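Local structure of exotoxin 3 (Staphylococcus aureus, 2Z8L) at residues P75-K83 with S94-N102; L110-E120 with G197-R208. The protein binds the sialylated glycan sialyl Lewis X through a pocket of its beta-grasp domain, as a secreted superantigen-like toxin of the staphylococcal/streptococcal toxin family. All coordinates share one frame; numbering follows the deposited sequence.

Overall arrangement
From the N terminus the chain first builds the OB-fold domain, where interaction 1 closes a short loop: segment 75-83 runs out, and after ten intervening residues segment 94-102 returns antiparallel beside it. The chain then passes on to strand 114-121 of the beta-grasp domain. Interaction 2 closes a far longer loop, since 76 residues, among them helix 141-155 and strands 124-131, 167-172 and 177-181, separate 110-120 from 197-208 at the C terminus. The two contacts follow one another in series, neither nesting nor crossing. Their centres are 23 Å apart on opposite sides of the chain's centre, and helix 141-155 supplies side-chain neighbours to both.

Interaction 1: residues P75-K83 with S94-N102; sequences PGLDIFVVK and SYGGVTKKN. With PO4 (phosphate ion), chain C.
Asp78 and Thr99 form the hydrogen-bonded pair at the heart of an antiparallel strand pairing in the OB-fold domain. Asp78 N donates a hydrogen bond to Thr99 O at 2.8 Å, and Thr99 N donates one back to Asp78 O. Gly76 O receives Lys101 N on one flank, and Phe80 N reaches Gly97 O on the other. Ile79 and Val98 share one face of the sheet and both pack on Ile59 of strand 55-61, while Leu77 CD1 rests 3.9 Å from Val98 CG1.

Past Phe80 the strands part, and water takes over. One molecule donates to Phe80 O and Gly96 O and accepts from Ser94 OG at 2.6 Å; a second links Val82 O to Tyr95 N. Ser94 OG, swung anti to its own backbone nitrogen (chi1 180°), lies 3.0 Å from Val82 O.

On the other face, Asp78 CB lies against Thr99 OG1, and Lys136 serves both residues, by a salt bridge to Asp78 OD2 and a hydrogen bond to Thr99 OG1. Asn34 N bonds Asp78 OD1. A phosphate ion, probably from the crystallisation liquor, sits at the carboxylate, with Asp78 OD2 2.6 Å from its O4. The same O4 accepts a nearly straight bond from Asn102 N at 2.8 Å (170°).

Interaction 2: residues L110-E120 with G197-R208; sequences LNAPKFVIKKE and GRNIEKMEANIR. Unlike the reference sequence in segment 110-120: Asn111 (reference Ser), Lys114 (reference Arg). Unlike the reference sequence in segment 197-208: Met203 (reference Ile).
The parallel pairing of the strands that come first and last in chain order in the beta-grasp sheet brings 114-120 beside 200-207, from Phe115 opposite Met203 to Lys119 opposite Ile207. Six backbone hydrogen bonds alternate between the strands, starting with Met203 N to Lys114 O at 2.9 Å and ending with Glu120 N to Ile207 O.

Ahead of the strands, the amide of Asn111, which differs from the reference sequence, spans the 3-10 turn at 197-199, from Gly197 to Ile200 at the start of the strand. Both protons of ND2 are used, on Gly197 O at 2.8 Å and Ile200 O at 2.9 Å, each acceptor close to the amide plane; this fixes the amide's rotation. A trans chi1 (-169°) carries the group across to them. Pro113 CG meets Ile200 CG2, and a water ties Lys114 N to Glu201 O.

The two strands lie side by side within a five-stranded mixed sheet, between strands 124-131 and 167-172, with helix 141-155 packed over one face as in the ubiquitin-like beta-grasp. On that face Phe115 and Met203 both touch Leu148. The Phe115 ring has Ile117 CG1 over one face, 3.9 Å above its plane, and Met203 O at its edge. Ile117 CG2 crosses to Ile207 CD1 at 3.9 Å, and both isoleucines touch Leu152.

At the C terminus, Glu120 and Arg208 run side by side. Arg208 NH2 bridges to Asp165, whereas Glu120 OE2 lies over one face of the guanidinium, 3.2 Å from NH1 of Arg208, a purely electrostatic pairing with the two planes 75° apart.

Interaction 1: residues P75-K83 with S94-N102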
loop_
_atom_site.group_PDB
_atom_site.type_symbol
_atom_site.label_atom_id
_atom_site.label_comp_id
_atom_site.label_asym_id
_atom_site.label_seq_id
_atom_site.Cartn_x
_atom_site.Cartn_y
_atom_site.Cartn_z
ATOM N N PRO A 75 18.386 -8.625 -4.655
ATOM C CA PRO A 75 17.517 -9.444 -5.488
ATOM C C PRO A 75 16.227 -9.900 -4.788
ATOM O O PRO A 75 16.119 -9.780 -3.564
ATOM C CB PRO A 75 18.399 -10.648 -5.825
ATOM C CG PRO A 75 19.371 -10.706 -4.709
ATOM C CD PRO A 75 19.555 -9.365 -4.145
ATOM N N GLY A 76 15.259 -10.373 -5.564
ATOM C CA GLY A 76 14.132 -11.066 -4.991
ATOM C C GLY A 76 13.161 -10.155 -4.275
ATOM O O GLY A 76 12.555 -10.539 -3.245
ATOM N N LEU A 77 12.967 -8.969 -4.834
ATOM C CA LEU A 77 12.000 -8.019 -4.289
ATOM C C LEU A 77 10.686 -8.038 -5.036
ATOM O O LEU A 77 10.640 -8.313 -6.233
ATOM C CB LEU A 77 12.599 -6.613 -4.342
ATOM C CG LEU A 77 13.933 -6.423 -3.656
ATOM C CD1 LEU A 77 14.413 -4.993 -3.813
ATOM C CD2 LEU A 77 13.810 -6.790 -2.210
ATOM N N ASP A 78 9.621 -7.688 -4.311
ATOM C CA ASP A 78 8.324 -7.347 -4.901
ATOM C C ASP A 78 8.131 -5.839 -4.637
ATOM O O ASP A 78 8.470 -5.365 -3.557
ATOM C CB ASP A 78 7.221 -8.082 -4.219
ATOM C CG ASP A 78 7.080 -9.552 -4.637
ATOM O OD1 ASP A 78 7.770 -10.025 -5.570
ATOM O OD2 ASP A 78 6.222 -10.236 -3.996
ATOM N N ILE A 79 7.675 -5.100 -5.633
ATOM C CA ILE A 79 7.438 -3.658 -5.463
ATOM C C ILE A 79 6.043 -3.253 -5.896
ATOM O O ILE A 79 5.620 -3.537 -7.018
ATOM C CB ILE A 79 8.474 -2.814 -6.247
ATOM C CG1 ILE A 79 9.870 -3.400 -5.988
ATOM C CG2 ILE A 79 8.306 -1.328 -5.853
ATOM C CD1 ILE A 79 10.962 -2.678 -6.603
ATOM N N PHE A 80 5.332 -2.539 -5.024
ATOM C CA PHE A 80 4.051 -1.953 -5.368
ATOM C C PHE A 80 4.282 -0.530 -5.774
ATOM O O PHE A 80 4.622 0.297 -4.935
ATOM C CB PHE A 80 3.081 -2.027 -4.163
ATOM C CG PHE A 80 1.727 -1.575 -4.481
ATOM C CD1 PHE A 80 0.911 -2.310 -5.353
ATOM C CD2 PHE A 80 1.259 -0.362 -4.010
ATOM C CE1 PHE A 80 -0.357 -1.817 -5.685
ATOM C CE2 PHE A 80 -0.004 0.116 -4.350
ATOM C CZ PHE A 80 -0.800 -0.622 -5.153
ATOM N N VAL A 81 4.086 -0.264 -7.064
ATOM C CA VAL A 81 4.404 0.995 -7.692
ATOM C C VAL A 81 3.123 1.817 -7.973
ATOM O O VAL A 81 2.151 1.301 -8.557
ATOM C CB VAL A 81 5.201 0.756 -9.047
ATOM C CG1 VAL A 81 5.447 2.112 -9.741
ATOM C CG2 VAL A 81 6.475 -0.020 -8.809
ATOM N N VAL A 82 3.138 3.079 -7.526
ATOM C CA VAL A 82 2.146 4.089 -7.875
ATOM C C VAL A 82 2.933 5.284 -8.385
ATOM O O VAL A 82 3.744 5.836 -7.684
ATOM C CB VAL A 82 1.240 4.467 -6.660
ATOM C CG1 VAL A 82 0.262 5.570 -7.074
ATOM C CG2 VAL A 82 0.536 3.243 -6.147
ATOM N N LYS A 83 2.749 5.632 -9.646
ATOM C CA LYS A 83 3.541 6.683 -10.243
ATOM C C LYS A 83 3.298 7.994 -9.526
ATOM O O LYS A 83 2.141 8.411 -9.389
ATOM C CB LYS A 83 3.173 6.796 -11.717
ATOM C CG LYS A 83 4.129 7.546 -12.515
ATOM C CD LYS A 83 3.765 7.465 -14.001
ATOM C CE LYS A 83 3.730 5.998 -14.486
ATOM N NZ LYS A 83 4.129 5.871 -15.931
ATOM N N SER A 94 8.387 6.467 -7.571
ATOM C CA SER A 94 7.365 6.010 -6.657
ATOM C C SER A 94 7.965 5.912 -5.259
ATOM O O SER A 94 9.198 5.854 -5.102
ATOM C CB SER A 94 6.829 4.633 -7.141
ATOM O OG SER A 94 5.814 4.078 -6.307
ATOM N N TYR A 95 7.099 5.958 -4.250
ATOM C CA TYR A 95 7.485 5.957 -2.833
ATOM C C TYR A 95 7.227 4.624 -2.175
ATOM O O TYR A 95 6.095 4.153 -2.145
ATOM C CB TYR A 95 6.654 6.977 -2.036
ATOM C CG TYR A 95 6.736 8.384 -2.459
ATOM C CD1 TYR A 95 7.934 8.946 -2.849
ATOM C CD2 TYR A 95 5.612 9.208 -2.366
ATOM C CE1 TYR A 95 8.015 10.274 -3.215
ATOM C CE2 TYR A 95 5.691 10.519 -2.729
ATOM C CZ TYR A 95 6.901 11.051 -3.144
ATOM O OH TYR A 95 7.009 12.385 -3.519
ATOM N N GLY A 96 8.264 4.029 -1.600
ATOM C CA GLY A 96 8.148 2.863 -0.772
ATOM C C GLY A 96 7.550 1.664 -1.499
ATOM O O GLY A 96 7.880 1.446 -2.661
ATOM N N GLY A 97 6.827 0.837 -0.766
ATOM C CA GLY A 97 6.148 -0.329 -1.329
ATOM C C GLY A 97 7.023 -1.512 -1.666
ATOM O O GLY A 97 6.591 -2.379 -2.432
ATOM N N VAL A 98 8.239 -1.602 -1.117
ATOM C CA VAL A 98 9.190 -2.705 -1.373
ATOM C C VAL A 98 9.016 -3.800 -0.309
ATOM O O VAL A 98 9.008 -3.520 0.903
ATOM C CB VAL A 98 10.649 -2.205 -1.405
ATOM C CG1 VAL A 98 11.587 -3.361 -1.663
ATOM C CG2 VAL A 98 10.801 -1.060 -2.447
ATOM N N THR A 99 8.889 -5.037 -0.755
ATOM C CA THR A 99 8.809 -6.168 0.168
ATOM C C THR A 99 9.675 -7.302 -0.385
ATOM O O THR A 99 10.101 -7.281 -1.567
ATOM C CB THR A 99 7.379 -6.641 0.298
ATOM O OG1 THR A 99 6.887 -7.044 -0.978
ATOM C CG2 THR A 99 6.489 -5.546 0.904
ATOM N N LYS A 100 10.004 -8.247 0.470
ATOM C CA LYS A 100 10.648 -9.490 -0.005
ATOM C C LYS A 100 9.608 -10.352 -0.687
ATOM O O LYS A 100 8.458 -10.384 -0.248
ATOM C CB LYS A 100 11.180 -10.228 1.199
ATOM C CG LYS A 100 12.101 -9.341 2.048
ATOM C CD LYS A 100 12.820 -10.102 3.138
ATOM C CE LYS A 100 14.086 -9.357 3.532
ATOM N NZ LYS A 100 13.826 -7.897 3.859
ATOM N N LYS A 101 9.998 -11.040 -1.756
ATOM C CA LYS A 101 9.084 -11.936 -2.421
ATOM C C LYS A 101 8.765 -13.116 -1.476
ATOM O O LYS A 101 9.474 -13.403 -0.488
ATOM C CB LYS A 101 9.645 -12.417 -3.757
ATOM C CG LYS A 101 10.792 -13.363 -3.573
ATOM C CD LYS A 101 11.355 -13.769 -4.912
ATOM C CE LYS A 101 12.380 -14.799 -4.682
ATOM N NZ LYS A 101 13.196 -14.982 -5.904
ATOM N N ASN A 102 7.678 -13.802 -1.783
ATOM C CA ASN A 102 7.302 -14.956 -0.977
ATOM C C ASN A 102 8.381 -16.045 -0.972
ATOM O O ASN A 102 8.955 -16.358 -1.998
ATOM C CB ASN A 102 6.015 -15.570 -1.527
ATOM C CG ASN A 102 4.779 -14.754 -1.210
ATOM O OD1 ASN A 102 4.787 -13.897 -0.334
ATOM N ND2 ASN A 102 3.684 -15.109 -1.864
HETATM P P PO4 C . 5.866 -13.306 -5.213
HETATM O O1 PO4 C . 6.754 -12.489 -6.168
HETATM O O2 PO4 C . 6.315 -14.759 -5.286
HETATM O O3 PO4 C . 4.415 -13.230 -5.649
HETATM O O4 PO4 C . 5.988 -12.831 -3.784
HETATM O O HOH W 1 6.746 1.939 -5.063
HETATM O O HOH W 2 4.161 6.182 -4.906
#

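Interaction 2: residues L110-E120 with G197-R208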
loop_
_atom_site.group_PDB
_atom_site.type_symbol
_atom_site.label_atom_id
_atom_site.label_comp_id
_atom_site.label_asym_id
_atom_site.label_seq_id
_atom_site.Cartn_x
_atom_site.Cartn_y
_atom_site.Cartn_z
ATOM N N LEU A 110 -3.280 -16.663 1.005
ATOM C CA LEU A 110 -2.820 -17.246 2.251
ATOM C C LEU A 110 -3.517 -16.750 3.479
ATOM O O LEU A 110 -3.310 -17.303 4.572
ATOM C CB LEU A 110 -1.297 -17.160 2.379
ATOM C CG LEU A 110 -0.595 -15.871 2.150
ATOM C CD1 LEU A 110 -1.018 -14.732 3.161
ATOM C CD2 LEU A 110 0.949 -16.022 2.162
ATOM N N ASN A 111 -4.385 -15.748 3.322
ATOM C CA ASN A 111 -5.195 -15.260 4.437
ATOM C C ASN A 111 -6.375 -14.503 3.831
ATOM O O ASN A 111 -6.242 -13.908 2.778
ATOM C CB ASN A 111 -4.303 -14.340 5.311
ATOM C CG ASN A 111 -4.893 -13.948 6.645
ATOM O OD1 ASN A 111 -5.864 -14.527 7.127
ATOM N ND2 ASN A 111 -4.227 -12.958 7.294
ATOM N N ALA A 112 -7.518 -14.530 4.513
ATOM C CA ALA A 112 -8.757 -13.887 4.021
ATOM C C ALA A 112 -9.431 -13.176 5.198
ATOM O O ALA A 112 -10.566 -13.509 5.580
ATOM C CB ALA A 112 -9.684 -14.887 3.409
ATOM N N PRO A 113 -8.746 -12.183 5.744
ATOM C CA PRO A 113 -9.349 -11.451 6.882
ATOM C C PRO A 113 -10.678 -10.808 6.484
ATOM O O PRO A 113 -10.828 -10.342 5.371
ATOM C CB PRO A 113 -8.307 -10.375 7.214
ATOM C CG PRO A 113 -7.463 -10.240 5.932
ATOM C CD PRO A 113 -7.448 -11.621 5.337
ATOM N N LYS A 114 -11.607 -10.774 7.410
ATOM C CA LYS A 114 -12.816 -9.972 7.213
ATOM C C LYS A 114 -12.486 -8.476 7.101
ATOM O O LYS A 114 -11.613 -7.979 7.795
ATOM C CB LYS A 114 -13.747 -10.203 8.388
ATOM C CG LYS A 114 -14.395 -11.576 8.340
ATOM C CD LYS A 114 -15.474 -11.767 9.345
ATOM C CE LYS A 114 -15.728 -13.219 9.581
ATOM N NZ LYS A 114 -16.869 -13.509 10.522
ATOM N N PHE A 115 -13.204 -7.768 6.222
ATOM C CA PHE A 115 -13.135 -6.329 6.093
ATOM C C PHE A 115 -14.522 -5.808 6.459
ATOM O O PHE A 115 -15.444 -6.034 5.688
ATOM C CB PHE A 115 -12.789 -5.955 4.637
ATOM C CG PHE A 115 -12.504 -4.531 4.396
ATOM C CD1 PHE A 115 -12.175 -3.634 5.407
ATOM C CD2 PHE A 115 -12.476 -4.075 3.105
ATOM C CE1 PHE A 115 -11.856 -2.305 5.121
ATOM C CE2 PHE A 115 -12.201 -2.757 2.836
ATOM C CZ PHE A 115 -11.880 -1.890 3.828
ATOM N N VAL A 116 -14.643 -5.235 7.650
ATOM C CA VAL A 116 -15.976 -4.831 8.207
ATOM C C VAL A 116 -16.110 -3.342 7.900
ATOM O O VAL A 116 -15.360 -2.524 8.428
ATOM C CB VAL A 116 -16.081 -5.089 9.715
ATOM C CG1 VAL A 116 -17.416 -4.729 10.236
ATOM C CG2 VAL A 116 -15.859 -6.588 10.053
ATOM N N ILE A 117 -17.039 -3.006 7.020
ATOM C CA ILE A 117 -17.209 -1.678 6.535
ATOM C C ILE A 117 -18.498 -1.106 7.119
ATOM O O ILE A 117 -19.586 -1.601 6.807
ATOM C CB ILE A 117 -17.281 -1.689 5.043
ATOM C CG1 ILE A 117 -15.990 -2.303 4.467
ATOM C CG2 ILE A 117 -17.516 -0.269 4.481
ATOM C CD1 ILE A 117 -16.161 -2.843 3.113
ATOM N N LYS A 118 -18.345 -0.074 7.923
ATOM C CA LYS A 118 -19.502 0.581 8.561
ATOM C C LYS A 118 -19.753 1.841 7.786
ATOM O O LYS A 118 -18.958 2.777 7.913
ATOM C CB LYS A 118 -19.211 0.882 10.018
ATOM C CG LYS A 118 -19.140 -0.401 10.840
ATOM C CD LYS A 118 -19.257 -0.168 12.316
ATOM C CE LYS A 118 -19.552 -1.493 13.069
ATOM N NZ LYS A 118 -20.304 -1.285 14.377
ATOM N N LYS A 119 -20.844 1.844 7.007
ATOM C CA LYS A 119 -21.147 2.929 6.071
ATOM C C LYS A 119 -22.302 3.757 6.598
ATOM O O LYS A 119 -23.375 3.208 6.832
ATOM C CB LYS A 119 -21.488 2.351 4.702
ATOM C CG LYS A 119 -21.648 3.438 3.597
ATOM C CD LYS A 119 -22.001 2.865 2.262
ATOM C CE LYS A 119 -22.308 3.969 1.278
ATOM N NZ LYS A 119 -21.526 5.203 1.556
ATOM N N GLU A 120 -22.103 5.063 6.729
ATOM C CA GLU A 120 -23.204 5.952 7.114
ATOM C C GLU A 120 -24.302 5.920 6.058
ATOM O O GLU A 120 -24.035 6.005 4.858
ATOM C CB GLU A 120 -22.712 7.373 7.349
ATOM C CG GLU A 120 -21.843 7.519 8.584
ATOM C CD GLU A 120 -21.513 8.992 8.953
ATOM O OE1 GLU A 120 -22.138 9.948 8.408
ATOM O OE2 GLU A 120 -20.605 9.178 9.817
ATOM N N GLY A 197 1.558 -10.442 6.298
ATOM C CA GLY A 197 0.259 -10.756 5.753
ATOM C C GLY A 197 -0.502 -11.912 6.380
ATOM O O GLY A 197 -1.746 -11.854 6.479
ATOM N N ARG A 198 0.233 -12.930 6.859
ATOM C CA ARG A 198 -0.368 -14.107 7.492
ATOM C C ARG A 198 -1.007 -13.783 8.852
ATOM O O ARG A 198 -1.825 -14.562 9.348
ATOM C CB ARG A 198 0.666 -15.198 7.612
ATOM C CG ARG A 198 1.080 -15.770 6.292
ATOM C CD ARG A 198 2.374 -16.527 6.340
ATOM N NE ARG A 198 3.487 -15.714 6.770
ATOM C CZ ARG A 198 4.737 -16.156 6.802
ATOM N NH1 ARG A 198 5.035 -17.380 6.372
ATOM N NH2 ARG A 198 5.686 -15.349 7.247
ATOM N N ASN A 199 -0.592 -12.674 9.459
ATOM C CA ASN A 199 -0.980 -12.357 10.808
ATOM C C ASN A 199 -2.052 -11.272 10.907
ATOM O O ASN A 199 -2.380 -10.818 12.006
ATOM C CB ASN A 199 0.234 -11.940 11.638
ATOM C CG ASN A 199 1.174 -13.094 11.946
ATOM O OD1 ASN A 199 0.835 -14.259 11.781
ATOM N ND2 ASN A 199 2.371 -12.756 12.367
ATOM N N ILE A 200 -2.588 -10.802 9.787
ATOM C CA ILE A 200 -3.698 -9.884 9.843
ATOM C C ILE A 200 -4.922 -10.662 10.288
ATOM O O ILE A 200 -5.242 -11.738 9.732
ATOM C CB ILE A 200 -3.949 -9.228 8.452
ATOM C CG1 ILE A 200 -2.745 -8.422 8.019
ATOM C CG2 ILE A 200 -5.195 -8.324 8.493
ATOM C CD1 ILE A 200 -2.774 -7.922 6.564
ATOM N N GLU A 201 -5.628 -10.124 11.273
ATOM C CA GLU A 201 -6.858 -10.744 11.767
ATOM C C GLU A 201 -8.102 -10.222 11.058
ATOM O O GLU A 201 -8.983 -10.985 10.692
ATOM C CB GLU A 201 -6.989 -10.524 13.281
ATOM C CG GLU A 201 -8.256 -11.143 13.935
ATOM C CD GLU A 201 -8.524 -12.627 13.621
ATOM O OE1 GLU A 201 -7.591 -13.404 13.293
ATOM O OE2 GLU A 201 -9.716 -13.041 13.739
ATOM N N LYS A 202 -8.211 -8.903 10.952
ATOM C CA LYS A 202 -9.415 -8.263 10.485
ATOM C C LYS A 202 -9.093 -6.816 10.106
ATOM O O LYS A 202 -8.063 -6.270 10.493
ATOM C CB LYS A 202 -10.453 -8.314 11.582
ATOM C CG LYS A 202 -11.579 -7.384 11.437
ATOM C CD LYS A 202 -12.589 -7.552 12.528
ATOM C CE LYS A 202 -12.004 -7.384 13.922
ATOM N NZ LYS A 202 -13.141 -7.129 14.895
ATOM N N MET A 203 -9.913 -6.208 9.254
ATOM C CA MET A 203 -9.751 -4.821 8.903
ATOM C C MET A 203 -11.111 -4.178 9.061
ATOM O O MET A 203 -12.148 -4.852 8.912
ATOM C CB MET A 203 -9.248 -4.713 7.486
ATOM C CG MET A 203 -7.961 -5.489 7.388
ATOM S SD MET A 203 -7.221 -5.455 5.828
ATOM C CE MET A 203 -8.510 -6.142 4.886
ATOM N N GLU A 204 -11.084 -2.919 9.480
ATOM C CA GLU A 204 -12.321 -2.168 9.728
ATOM C C GLU A 204 -12.258 -0.859 8.989
ATOM O O GLU A 204 -11.176 -0.330 8.769
ATOM C CB GLU A 204 -12.466 -1.941 11.213
ATOM C CG GLU A 204 -12.323 -3.158 12.054
ATOM C CD GLU A 204 -12.379 -2.850 13.530
ATOM O OE1 GLU A 204 -12.092 -1.687 13.953
ATOM O OE2 GLU A 204 -12.711 -3.800 14.294
ATOM N N ALA A 205 -13.381 -0.377 8.490
ATOM C CA ALA A 205 -13.440 0.945 7.896
ATOM C C ALA A 205 -14.741 1.564 8.348
ATOM O O ALA A 205 -15.762 0.884 8.463
ATOM C CB ALA A 205 -13.431 0.895 6.442
ATOM N N ASN A 206 -14.664 2.834 8.715
ATOM C CA ASN A 206 -15.865 3.633 9.032
ATOM C C ASN A 206 -15.903 4.728 7.959
ATOM O O ASN A 206 -14.896 5.461 7.811
ATOM C CB ASN A 206 -15.789 4.176 10.479
ATOM C CG ASN A 206 -15.936 3.064 11.559
ATOM O OD1 ASN A 206 -15.088 2.172 11.720
ATOM N ND2 ASN A 206 -17.035 3.122 12.307
ATOM N N ILE A 207 -16.941 4.733 7.109
ATOM C CA ILE A 207 -17.044 5.572 5.898
ATOM C C ILE A 207 -18.283 6.486 6.036
ATOM O O ILE A 207 -19.368 6.011 6.428
ATOM C CB ILE A 207 -17.456 4.766 4.612
ATOM C CG1 ILE A 207 -16.534 3.679 4.181
ATOM C CG2 ILE A 207 -17.725 5.736 3.380
ATOM C CD1 ILE A 207 -16.990 3.176 2.843
ATOM N N ARG A 208 -18.146 7.761 5.654
ATOM C CA ARG A 208 -19.264 8.730 5.724
ATOM C C ARG A 208 -20.282 8.462 4.617
ATOM O O ARG A 208 -21.406 8.993 4.598
ATOM C CB ARG A 208 -18.744 10.176 5.626
ATOM C CG ARG A 208 -17.981 10.687 6.844
ATOM C CD ARG A 208 -18.884 11.514 7.747
ATOM N NE ARG A 208 -18.234 11.976 8.985
ATOM C CZ ARG A 208 -18.892 12.367 10.086
ATOM N NH1 ARG A 208 -20.229 12.339 10.145
ATOM N NH2 ARG A 208 -18.209 12.777 11.155
ATOM O OXT ARG A 208 -20.022 7.678 3.695
HETATM O O HOH W 3 -7.515 -13.583 9.168
HETATM O O HOH W 4 -11.404 -11.892 10.022
#